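PDB 4BOE: japanin from Rhipicephalus appendiculatus, which binds cholesterol in a lipocalin pocket and modulates the host immune response, blocking the differentiation of dendritic cells from monocytes. Local coordinates for residues T9-L14 / C28-Y33; Y13-S18 / L116-K121. All coordinates share one frame; numbering follows the deposited sequence.

Interaction 1: T9-L14 / C28-Y33; sequences TQTLYL and CVKTRY. With CLR (cholesterol), chain C.
Leu12 and Thr31 face each other as the antiparallel hydrogen-bonded pair of a lipocalin hairpin, and their reciprocal backbone bonds carry the pairing: Leu12 N gives its hydrogen to Thr31 O at 3.0 Å, and Thr31 N returns one to Leu12 O at 2.8 Å. Further along, Leu14 N reaches Val29 O at 3.1 Å, nearly straight at hydrogen but from above the carbonyl plane. Two waters extend the pairing. One gives a hydrogen each to Leu14 O and Val29 O, so that Val29 O accepts from both Leu14 N and the water; the other links Thr9 O, Thr11 OG1 and Tyr33 N.

Most apolar contacts fall on two faces. On the cholesterol side, chi1 of Thr31 (171°) tucks CG2 between N and the carbonyl carbon, which puts the methyl against Leu12 CB at 3.7 Å and cholesterol C26 at 3.8 Å, while OG1 bonds to Ser44 O and to Arg43. Beside it Leu14 CB meets Val29 CB at 4.0 Å. Across the sheet, Lys30 runs alongside the Tyr13 ring with its methylenes, and its NZ bonds to Cys150 O. Apart from both, at the end of the contact, Thr9 CG2 sits over the centre of the Tyr33 ring, a CH-pi contact.

The chemistry thus divides by face: Leu14, Val29 and Thr31 meet the sterol through carbon atoms, whereas the Lys30 ammonium is kept on the other side.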
ATOM      1  N   THR A   9      -6.741  -0.397  11.884  1.00 32.21           N
ATOM      2  CA  THR A   9      -7.951  -0.975  11.306  1.00 31.49           C
ATOM      3  C   THR A   9      -8.577  -0.223  10.147  1.00 33.57           C
ATOM      4  O   THR A   9      -9.585  -0.693   9.601  1.00 32.85           O
ATOM      5  CB  THR A   9      -8.971  -1.182  12.435  1.00 36.00           C
ATOM      6  OG1 THR A   9      -9.175   0.054  13.127  1.00 36.42           O
ATOM      7  CG2 THR A   9      -8.521  -2.237  13.431  1.00 29.82           C
ATOM      8  N   GLN A  10      -7.993   0.886   9.717  1.00 31.14           N
ATOM      9  CA  GLN A  10      -8.535   1.615   8.559  1.00 30.74           C
ATOM     10  C   GLN A  10      -7.970   1.063   7.255  1.00 32.08           C
ATOM     11  O   GLN A  10      -6.831   0.621   7.200  1.00 30.88           O
ATOM     12  CB  GLN A  10      -8.237   3.118   8.648  1.00 32.93           C
ATOM     13  CG  GLN A  10      -9.235   3.865   9.539  1.00 51.13           C
ATOM     14  CD  GLN A  10     -10.602   4.082   8.908  1.00 71.31           C
ATOM     15  OE1 GLN A  10     -10.778   4.151   7.675  1.00 66.25           O
ATOM     16  NE2 GLN A  10     -11.597   4.262   9.747  1.00 56.66           N
ATOM     17  N   THR A  11      -8.776   1.096   6.208  1.00 28.81           N
ATOM     18  CA  THR A  11      -8.365   0.654   4.880  1.00 28.21           C
ATOM     19  C   THR A  11      -7.356   1.640   4.327  1.00 31.21           C
ATOM     20  O   THR A  11      -7.543   2.845   4.481  1.00 30.29           O
ATOM     21  CB  THR A  11      -9.584   0.501   3.971  1.00 31.52           C
ATOM     22  OG1 THR A  11     -10.440  -0.475   4.533  1.00 33.11           O
ATOM     23  CG2 THR A  11      -9.237   0.125   2.531  1.00 33.69           C
ATOM     24  N   LEU A  12      -6.304   1.131   3.671  1.00 28.60           N
ATOM     25  CA  LEU A  12      -5.269   1.951   3.052  1.00 27.96           C
ATOM     26  C   LEU A  12      -5.329   1.795   1.543  1.00 31.02           C
ATOM     27  O   LEU A  12      -5.481   0.692   1.051  1.00 30.77           O
ATOM     28  CB  LEU A  12      -3.892   1.541   3.553  1.00 27.68           C
ATOM     29  CG  LEU A  12      -3.567   1.754   5.011  1.00 32.24           C
ATOM     30  CD1 LEU A  12      -2.289   1.011   5.381  1.00 30.55           C
ATOM     31  CD2 LEU A  12      -3.391   3.257   5.305  1.00 37.58           C
ATOM     32  N   TYR A  13      -5.156   2.900   0.816  1.00 27.47           N
ATOM     33  CA  TYR A  13      -5.217   2.962  -0.628  1.00 26.62           C
ATOM     34  C   TYR A  13      -3.889   3.392  -1.187  1.00 30.03           C
ATOM     35  O   TYR A  13      -3.307   4.359  -0.693  1.00 26.58           O
ATOM     36  CB  TYR A  13      -6.268   3.987  -1.070  1.00 27.43           C
ATOM     37  CG  TYR A  13      -7.642   3.709  -0.514  1.00 28.33           C
ATOM     38  CD1 TYR A  13      -8.002   4.143   0.764  1.00 29.14           C
ATOM     39  CD2 TYR A  13      -8.560   2.960  -1.230  1.00 29.67           C
ATOM     40  CE1 TYR A  13      -9.241   3.828   1.312  1.00 29.27           C
ATOM     41  CE2 TYR A  13      -9.820   2.686  -0.723  1.00 30.63           C
ATOM     42  CZ  TYR A  13     -10.154   3.098   0.562  1.00 37.34           C
ATOM     43  OH  TYR A  13     -11.410   2.818   1.048  1.00 31.04           O
ATOM     44  N   LEU A  14      -3.443   2.712  -2.270  1.00 27.49           N
ATOM     45  CA  LEU A  14      -2.194   3.042  -2.939  1.00 27.64           C
ATOM     46  C   LEU A  14      -2.379   4.351  -3.699  1.00 28.60           C
ATOM     47  O   LEU A  14      -3.267   4.467  -4.538  1.00 26.86           O
ATOM     48  CB  LEU A  14      -1.764   1.908  -3.896  1.00 27.33           C
ATOM     49  CG  LEU A  14      -0.430   2.110  -4.616  1.00 28.65           C
ATOM     50  CD1 LEU A  14       0.718   2.132  -3.638  1.00 26.32           C
ATOM     51  CD2 LEU A  14      -0.248   1.031  -5.677  1.00 30.83           C
ATOM     52  N   CYS A  28      -7.263   0.049  -8.612  1.00 35.79           N
ATOM     53  CA  CYS A  28      -8.028   0.063  -7.364  1.00 37.10           C
ATOM     54  C   CYS A  28      -7.285  -0.677  -6.214  1.00 35.66           C
ATOM     55  O   CYS A  28      -7.935  -1.370  -5.442  1.00 35.19           O
ATOM     56  CB  CYS A  28      -9.425  -0.527  -7.603  1.00 40.36           C
ATOM     57  SG  CYS A  28     -10.332   0.179  -9.027  1.00 46.52           S
ATOM     58  N   VAL A  29      -5.935  -0.528  -6.111  1.00 30.51           N
ATOM     59  CA  VAL A  29      -5.104  -1.236  -5.110  1.00 29.28           C
ATOM     60  C   VAL A  29      -5.344  -0.669  -3.728  1.00 31.86           C
ATOM     61  O   VAL A  29      -5.258   0.550  -3.511  1.00 31.41           O
ATOM     62  CB  VAL A  29      -3.601  -1.276  -5.476  1.00 32.52           C
ATOM     63  CG1 VAL A  29      -2.780  -1.991  -4.406  1.00 31.94           C
ATOM     64  CG2 VAL A  29      -3.397  -1.947  -6.817  1.00 32.76           C
ATOM     65  N   LYS A  30      -5.712  -1.544  -2.812  1.00 29.26           N
ATOM     66  CA  LYS A  30      -6.009  -1.170  -1.436  1.00 29.70           C
ATOM     67  C   LYS A  30      -5.812  -2.351  -0.494  1.00 32.58           C
ATOM     68  O   LYS A  30      -5.718  -3.494  -0.922  1.00 31.71           O
ATOM     69  CB  LYS A  30      -7.454  -0.624  -1.339  1.00 32.39           C
ATOM     70  CG  LYS A  30      -8.536  -1.649  -1.566  1.00 34.62           C
ATOM     71  CD  LYS A  30      -9.950  -1.102  -1.452  1.00 43.56           C
ATOM     72  CE  LYS A  30     -10.595  -0.890  -2.776  1.00 47.21           C
ATOM     73  NZ  LYS A  30     -11.961  -0.303  -2.676  1.00 50.62           N
ATOM     74  N   THR A  31      -5.744  -2.071   0.789  1.00 29.18           N
ATOM     75  CA  THR A  31      -5.579  -3.121   1.784  1.00 29.72           C
ATOM     76  C   THR A  31      -6.554  -2.905   2.949  1.00 32.15           C
ATOM     77  O   THR A  31      -6.586  -1.819   3.522  1.00 30.25           O
ATOM     78  CB  THR A  31      -4.086  -3.307   2.227  1.00 37.60           C
ATOM     79  OG1 THR A  31      -4.046  -4.182   3.333  1.00 40.41           O
ATOM     80  CG2 THR A  31      -3.415  -2.049   2.679  1.00 36.75           C
ATOM     81  N   ARG A  32      -7.346  -3.947   3.293  1.00 29.44           N
ATOM     82  CA  ARG A  32      -8.270  -3.898   4.421  1.00 28.82           C
ATOM     83  C   ARG A  32      -7.721  -4.727   5.558  1.00 33.57           C
ATOM     84  O   ARG A  32      -7.121  -5.779   5.346  1.00 35.22           O
ATOM     85  CB  ARG A  32      -9.681  -4.409   4.071  1.00 29.23           C
ATOM     86  CG  ARG A  32     -10.316  -3.813   2.850  1.00 32.05           C
ATOM     87  CD  ARG A  32     -11.789  -4.086   2.888  1.00 30.61           C
ATOM     88  NE  ARG A  32     -12.471  -3.627   1.678  1.00 35.57           N
ATOM     89  CZ  ARG A  32     -12.732  -4.368   0.607  1.00 53.07           C
ATOM     90  NH1 ARG A  32     -12.364  -5.647   0.561  1.00 47.44           N
ATOM     91  NH2 ARG A  32     -13.361  -3.838  -0.434  1.00 42.76           N
ATOM     92  N   TYR A  33      -8.009  -4.289   6.774  1.00 29.75           N
ATOM     93  CA  TYR A  33      -7.649  -4.979   7.992  1.00 29.78           C
ATOM     94  C   TYR A  33      -8.603  -6.164   8.134  1.00 33.13           C
ATOM     95  O   TYR A  33      -9.818  -5.988   7.972  1.00 31.43           O
ATOM     96  CB  TYR A  33      -7.846  -4.019   9.190  1.00 30.79           C
ATOM     97  CG  TYR A  33      -7.675  -4.661  10.551  1.00 31.00           C
ATOM     98  CD1 TYR A  33      -8.722  -5.344  11.159  1.00 30.61           C
ATOM     99  CD2 TYR A  33      -6.472  -4.568  11.238  1.00 33.73           C
ATOM    100  CE1 TYR A  33      -8.561  -5.947  12.406  1.00 30.34           C
ATOM    101  CE2 TYR A  33      -6.304  -5.163  12.480  1.00 34.65           C
ATOM    102  CZ  TYR A  33      -7.374  -5.799  13.089  1.00 37.92           C
ATOM    103  OH  TYR A  33      -7.210  -6.358  14.329  1.00 48.71           O
TER
HETATM  104  C1  CLR C 575       0.417  -2.915  -7.325  1.00 37.63           C
HETATM  105  C2  CLR C 575       0.329  -2.547  -8.804  1.00 35.84           C
HETATM  106  C3  CLR C 575       0.915  -1.177  -9.069  1.00 33.56           C
HETATM  107  C4  CLR C 575       2.348  -1.112  -8.583  1.00 35.22           C
HETATM  108  C5  CLR C 575       2.505  -1.566  -7.147  1.00 33.45           C
HETATM  109  C6  CLR C 575       3.184  -0.824  -6.281  1.00 31.26           C
HETATM  110  C7  CLR C 575       3.405  -1.163  -4.841  1.00 31.73           C
HETATM  111  C8  CLR C 575       3.117  -2.628  -4.537  1.00 33.21           C
HETATM  112  C9  CLR C 575       1.796  -3.050  -5.222  1.00 32.55           C
HETATM  113  C10 CLR C 575       1.853  -2.901  -6.776  1.00 35.80           C
HETATM  114  C11 CLR C 575       1.332  -4.445  -4.765  1.00 32.72           C
HETATM  115  C12 CLR C 575       1.307  -4.616  -3.246  1.00 30.28           C
HETATM  116  C13 CLR C 575       2.655  -4.276  -2.585  1.00 32.40           C
HETATM  117  C14 CLR C 575       3.010  -2.842  -3.029  1.00 31.50           C
HETATM  118  C15 CLR C 575       4.195  -2.471  -2.129  1.00 32.45           C
HETATM  119  C16 CLR C 575       3.803  -3.081  -0.782  1.00 30.63           C
HETATM  120  C17 CLR C 575       2.629  -4.055  -1.055  1.00 32.23           C
HETATM  121  C18 CLR C 575       3.726  -5.311  -2.985  1.00 35.00           C
HETATM  122  C19 CLR C 575       2.660  -4.036  -7.445  1.00 36.02           C
HETATM  123  C20 CLR C 575       2.638  -5.270  -0.109  1.00 32.42           C
HETATM  124  C21 CLR C 575       1.464  -6.230  -0.354  1.00 34.01           C
HETATM  125  C22 CLR C 575       2.676  -4.824   1.364  1.00 31.31           C
HETATM  126  C23 CLR C 575       1.673  -3.721   1.782  1.00 29.89           C
HETATM  127  C24 CLR C 575       1.784  -3.382   3.238  1.00 29.65           C
HETATM  128  C25 CLR C 575       1.053  -2.184   3.807  1.00 35.30           C
HETATM  129  C26 CLR C 575       0.245  -1.263   2.929  1.00 34.58           C
HETATM  130  C27 CLR C 575       0.468  -2.353   5.187  1.00 33.74           C
HETATM  131  O1  CLR C 575       0.913  -0.941 -10.484  1.00 34.98           O
HETATM  132  O   HOH W   1      -9.955  -1.860   7.036  1.00 30.38           O
HETATM  133  O   HOH W   2      -5.133   2.509  -5.342  1.00 32.29           O

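Interaction 2: Y13-S18 / L116-K121. With CLR (cholesterol), chain C.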
ATOM      1  N   TYR A  13      -5.156   2.900   0.816  1.00 27.47           N
ATOM      2  CA  TYR A  13      -5.217   2.962  -0.628  1.00 26.62           C
ATOM      3  C   TYR A  13      -3.889   3.392  -1.187  1.00 30.03           C
ATOM      4  O   TYR A  13      -3.307   4.359  -0.693  1.00 26.58           O
ATOM      5  CB  TYR A  13      -6.268   3.987  -1.070  1.00 27.43           C
ATOM      6  CG  TYR A  13      -7.642   3.709  -0.514  1.00 28.33           C
ATOM      7  CD1 TYR A  13      -8.002   4.143   0.764  1.00 29.14           C
ATOM      8  CD2 TYR A  13      -8.560   2.960  -1.230  1.00 29.67           C
ATOM      9  CE1 TYR A  13      -9.241   3.828   1.312  1.00 29.27           C
ATOM     10  CE2 TYR A  13      -9.820   2.686  -0.723  1.00 30.63           C
ATOM     11  CZ  TYR A  13     -10.154   3.098   0.562  1.00 37.34           C
ATOM     12  OH  TYR A  13     -11.410   2.818   1.048  1.00 31.04           O
ATOM     13  N   LEU A  14      -3.443   2.712  -2.270  1.00 27.49           N
ATOM     14  CA  LEU A  14      -2.194   3.042  -2.939  1.00 27.64           C
ATOM     15  C   LEU A  14      -2.379   4.351  -3.699  1.00 28.60           C
ATOM     16  O   LEU A  14      -3.267   4.467  -4.538  1.00 26.86           O
ATOM     17  CB  LEU A  14      -1.764   1.908  -3.896  1.00 27.33           C
ATOM     18  CG  LEU A  14      -0.430   2.110  -4.616  1.00 28.65           C
ATOM     19  CD1 LEU A  14       0.718   2.132  -3.638  1.00 26.32           C
ATOM     20  CD2 LEU A  14      -0.248   1.031  -5.677  1.00 30.83           C
ATOM     21  N   ALA A  15      -1.640   5.369  -3.300  1.00 26.15           N
ATOM     22  CA  ALA A  15      -1.765   6.708  -3.894  1.00 26.85           C
ATOM     23  C   ALA A  15      -0.590   7.046  -4.805  1.00 30.07           C
ATOM     24  O   ALA A  15      -0.687   7.957  -5.609  1.00 30.19           O
ATOM     25  CB  ALA A  15      -1.866   7.739  -2.787  1.00 27.94           C
ATOM     26  N   GLY A  16       0.522   6.341  -4.680  1.00 29.36           N
ATOM     27  CA  GLY A  16       1.688   6.638  -5.495  1.00 29.30           C
ATOM     28  C   GLY A  16       2.701   5.533  -5.363  1.00 31.52           C
ATOM     29  O   GLY A  16       2.714   4.857  -4.350  1.00 29.43           O
ATOM     30  N   HIS A  17       3.537   5.343  -6.392  1.00 28.22           N
ATOM     31  CA  HIS A  17       4.604   4.354  -6.374  1.00 28.99           C
ATOM     32  C   HIS A  17       5.690   4.698  -7.380  1.00 32.82           C
ATOM     33  O   HIS A  17       5.472   5.526  -8.250  1.00 33.27           O
ATOM     34  CB  HIS A  17       4.084   2.936  -6.619  1.00 30.08           C
ATOM     35  CG  HIS A  17       3.392   2.773  -7.940  1.00 34.40           C
ATOM     36  ND1 HIS A  17       4.094   2.497  -9.100  1.00 36.56           N
ATOM     37  CD2 HIS A  17       2.079   2.868  -8.243  1.00 35.83           C
ATOM     38  CE1 HIS A  17       3.192   2.462 -10.061  1.00 35.58           C
ATOM     39  NE2 HIS A  17       1.973   2.710  -9.589  1.00 35.64           N
ATOM     40  N   SER A  18       6.838   4.041  -7.275  1.00 29.76           N
ATOM     41  CA  SER A  18       7.949   4.188  -8.238  1.00 31.12           C
ATOM     42  C   SER A  18       7.549   3.450  -9.524  1.00 36.41           C
ATOM     43  O   SER A  18       6.967   2.372  -9.418  1.00 34.60           O
ATOM     44  CB  SER A  18       9.224   3.543  -7.685  1.00 32.27           C
ATOM     45  OG  SER A  18       9.680   4.209  -6.529  1.00 38.51           O
ATOM     46  N   LEU A 116       3.284   4.878  -1.576  1.00 29.32           N
ATOM     47  CA  LEU A 116       2.592   5.812  -0.716  1.00 27.95           C
ATOM     48  C   LEU A 116       1.178   5.295  -0.542  1.00 29.97           C
ATOM     49  O   LEU A 116       0.524   4.986  -1.523  1.00 28.09           O
ATOM     50  CB  LEU A 116       2.584   7.216  -1.346  1.00 27.28           C
ATOM     51  CG  LEU A 116       1.740   8.274  -0.625  1.00 30.58           C
ATOM     52  CD1 LEU A 116       2.300   8.594   0.715  1.00 30.59           C
ATOM     53  CD2 LEU A 116       1.592   9.499  -1.480  1.00 33.96           C
ATOM     54  N   TRP A 117       0.732   5.191   0.711  1.00 26.90           N
ATOM     55  CA  TRP A 117      -0.570   4.688   1.107  1.00 26.32           C
ATOM     56  C   TRP A 117      -1.262   5.733   1.916  1.00 29.40           C
ATOM     57  O   TRP A 117      -0.645   6.365   2.753  1.00 29.72           O
ATOM     58  CB  TRP A 117      -0.397   3.422   1.965  1.00 25.95           C
ATOM     59  CG  TRP A 117       0.381   2.356   1.280  1.00 26.90           C
ATOM     60  CD1 TRP A 117       1.739   2.221   1.252  1.00 29.19           C
ATOM     61  CD2 TRP A 117      -0.149   1.286   0.478  1.00 27.10           C
ATOM     62  NE1 TRP A 117       2.091   1.190   0.418  1.00 28.69           N
ATOM     63  CE2 TRP A 117       0.953   0.569  -0.035  1.00 30.41           C
ATOM     64  CE3 TRP A 117      -1.448   0.845   0.164  1.00 28.66           C
ATOM     65  CZ2 TRP A 117       0.798  -0.559  -0.839  1.00 30.79           C
ATOM     66  CZ3 TRP A 117      -1.604  -0.230  -0.717  1.00 29.52           C
ATOM     67  CH2 TRP A 117      -0.487  -0.921  -1.205  1.00 30.36           C
ATOM     68  N   VAL A 118      -2.536   5.938   1.652  1.00 28.17           N
ATOM     69  CA  VAL A 118      -3.348   6.892   2.371  1.00 27.34           C
ATOM     70  C   VAL A 118      -4.647   6.233   2.811  1.00 31.71           C
ATOM     71  O   VAL A 118      -5.117   5.300   2.170  1.00 30.00           O
ATOM     72  CB  VAL A 118      -3.632   8.180   1.544  1.00 29.90           C
ATOM     73  CG1 VAL A 118      -2.351   8.942   1.220  1.00 30.30           C
ATOM     74  CG2 VAL A 118      -4.447   7.905   0.282  1.00 30.34           C
ATOM     75  N   THR A 119      -5.291   6.795   3.827  1.00 26.81           N
ATOM     76  CA  THR A 119      -6.644   6.347   4.180  1.00 26.96           C
ATOM     77  C   THR A 119      -7.680   7.148   3.379  1.00 32.02           C
ATOM     78  O   THR A 119      -7.326   8.038   2.590  1.00 29.31           O
ATOM     79  CB  THR A 119      -6.896   6.516   5.679  1.00 31.06           C
ATOM     80  OG1 THR A 119      -6.858   7.894   5.928  1.00 35.94           O
ATOM     81  CG2 THR A 119      -5.889   5.778   6.540  1.00 27.84           C
ATOM     82  N   LEU A 120      -8.966   6.837   3.590  1.00 33.84           N
ATOM     83  CA  LEU A 120     -10.079   7.529   2.904  1.00 35.46           C
ATOM     84  C   LEU A 120     -10.047   9.037   3.040  1.00 37.70           C
ATOM     85  O   LEU A 120     -10.521   9.728   2.147  1.00 38.29           O
ATOM     86  CB  LEU A 120     -11.446   7.039   3.405  1.00 36.47           C
ATOM     87  CG  LEU A 120     -12.616   7.302   2.442  1.00 43.17           C
ATOM     88  CD1 LEU A 120     -12.515   6.409   1.191  1.00 42.46           C
ATOM     89  CD2 LEU A 120     -13.939   7.106   3.149  1.00 46.65           C
ATOM     90  N   LYS A 121      -9.500   9.548   4.139  1.00 32.89           N
ATOM     91  CA  LYS A 121      -9.394  10.971   4.397  1.00 33.03           C
ATOM     92  C   LYS A 121      -8.695  11.739   3.260  1.00 38.20           C
ATOM     93  O   LYS A 121      -9.048  12.890   3.008  1.00 37.27           O
ATOM     94  CB  LYS A 121      -8.648  11.170   5.719  1.00 35.37           C
ATOM     95  CG  LYS A 121      -8.498  12.593   6.170  1.00 42.11           C
ATOM     96  CD  LYS A 121      -7.731  12.623   7.450  1.00 44.54           C
ATOM     97  CE  LYS A 121      -7.623  14.028   7.988  1.00 51.95           C
ATOM     98  NZ  LYS A 121      -7.099  14.054   9.369  1.00 61.73           N
TER
HETATM   99  C1  CLR C 575       0.417  -2.915  -7.325  1.00 37.63           C
HETATM  100  C2  CLR C 575       0.329  -2.547  -8.804  1.00 35.84           C
HETATM  101  C3  CLR C 575       0.915  -1.177  -9.069  1.00 33.56           C
HETATM  102  C4  CLR C 575       2.348  -1.112  -8.583  1.00 35.22           C
HETATM  103  C5  CLR C 575       2.505  -1.566  -7.147  1.00 33.45           C
HETATM  104  C6  CLR C 575       3.184  -0.824  -6.281  1.00 31.26           C
HETATM  105  C7  CLR C 575       3.405  -1.163  -4.841  1.00 31.73           C
HETATM  106  C8  CLR C 575       3.117  -2.628  -4.537  1.00 33.21           C
HETATM  107  C9  CLR C 575       1.796  -3.050  -5.222  1.00 32.55           C
HETATM  108  C10 CLR C 575       1.853  -2.901  -6.776  1.00 35.80           C
HETATM  109  C11 CLR C 575       1.332  -4.445  -4.765  1.00 32.72           C
HETATM  110  C12 CLR C 575       1.307  -4.616  -3.246  1.00 30.28           C
HETATM  111  C13 CLR C 575       2.655  -4.276  -2.585  1.00 32.40           C
HETATM  112  C14 CLR C 575       3.010  -2.842  -3.029  1.00 31.50           C
HETATM  113  C15 CLR C 575       4.195  -2.471  -2.129  1.00 32.45           C
HETATM  114  C16 CLR C 575       3.803  -3.081  -0.782  1.00 30.63           C
HETATM  115  C17 CLR C 575       2.629  -4.055  -1.055  1.00 32.23           C
HETATM  116  C18 CLR C 575       3.726  -5.311  -2.985  1.00 35.00           C
HETATM  117  C19 CLR C 575       2.660  -4.036  -7.445  1.00 36.02           C
HETATM  118  C20 CLR C 575       2.638  -5.270  -0.109  1.00 32.42           C
HETATM  119  C21 CLR C 575       1.464  -6.230  -0.354  1.00 34.01           C
HETATM  120  C22 CLR C 575       2.676  -4.824   1.364  1.00 31.31           C
HETATM  121  C23 CLR C 575       1.673  -3.721   1.782  1.00 29.89           C
HETATM  122  C24 CLR C 575       1.784  -3.382   3.238  1.00 29.65           C
HETATM  123  C25 CLR C 575       1.053  -2.184   3.807  1.00 35.30           C
HETATM  124  C26 CLR C 575       0.245  -1.263   2.929  1.00 34.58           C
HETATM  125  C27 CLR C 575       0.468  -2.353   5.187  1.00 33.74           C
HETATM  126  O1  CLR C 575       0.913  -0.941 -10.484  1.00 34.98           O
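Trp117 and Leu14 form a non-hydrogen-bonded pair whose side chains both turn into the cholesterol pocket, and the indole can be traced outward atom by atom. CB passes Tyr13 O at 4.1 Å. CG, anti to the carbonyl carbon (chi1 -56°), and CD2 lie under cholesterol C26, which is 3.6 Å from CD2 and rests over the centre of that ring face. With the ring nearly perpendicular at chi2, its six-membered part swings back over the neighbouring strand: CE3 comes to Leu14 N, CZ3 lies 3.8 Å from Leu14 CB, and CH2, the far corner, touches both CB and CD1 of Leu14. CD1 makes a CH-pi contact on the face opposite C26, 4.0 Å from the six-ring centroid. CZ2 has C14 of the sterol at the ring edge, 3.9 Å away, and on the pyrrole side NE1 bonds to Ser115 OG. Without the indole, an alanine here is likely to leave a gap between C26 and Leu14 CD1 in the pocket wall.

The backbone beneath contains a classic beta bulge. Ala15 and Gly16 both face Leu116, whose O takes a 2.8 Å bond from Ala15 N and a weak one from Gly16 N, while Leu116 N bonds to Gly16 O. Past the bulge His17 lays its ring face over C4 of the steroid, held by ND1 bonding to Ser18 O. On this side of the pocket the ligand is probably held mainly by shape and dispersion.

In the fold
Strand 12-18 is common to both contacts. From the N terminus, the chain enters it through 9-14, turns back after about a dozen residues and pairs with 28-33, so interaction 1 closes a short hairpin. Interaction 2 instead waits until the chain has run through the successive strands up to 114-118, closing a loop of 97 residues. Because 9-14 starts before 13-18 and 28-33 comes before 116-121, the two loops cross rather than nest, sharing Tyr13 and Leu14. Together they place the first strand between its immediate successor and a distant one, which closes the lipocalin barrel around cholesterol; Val29 CG1 meets Trp117 CH2 at 4.1 Å across strand 12-18, which lies between their two strands.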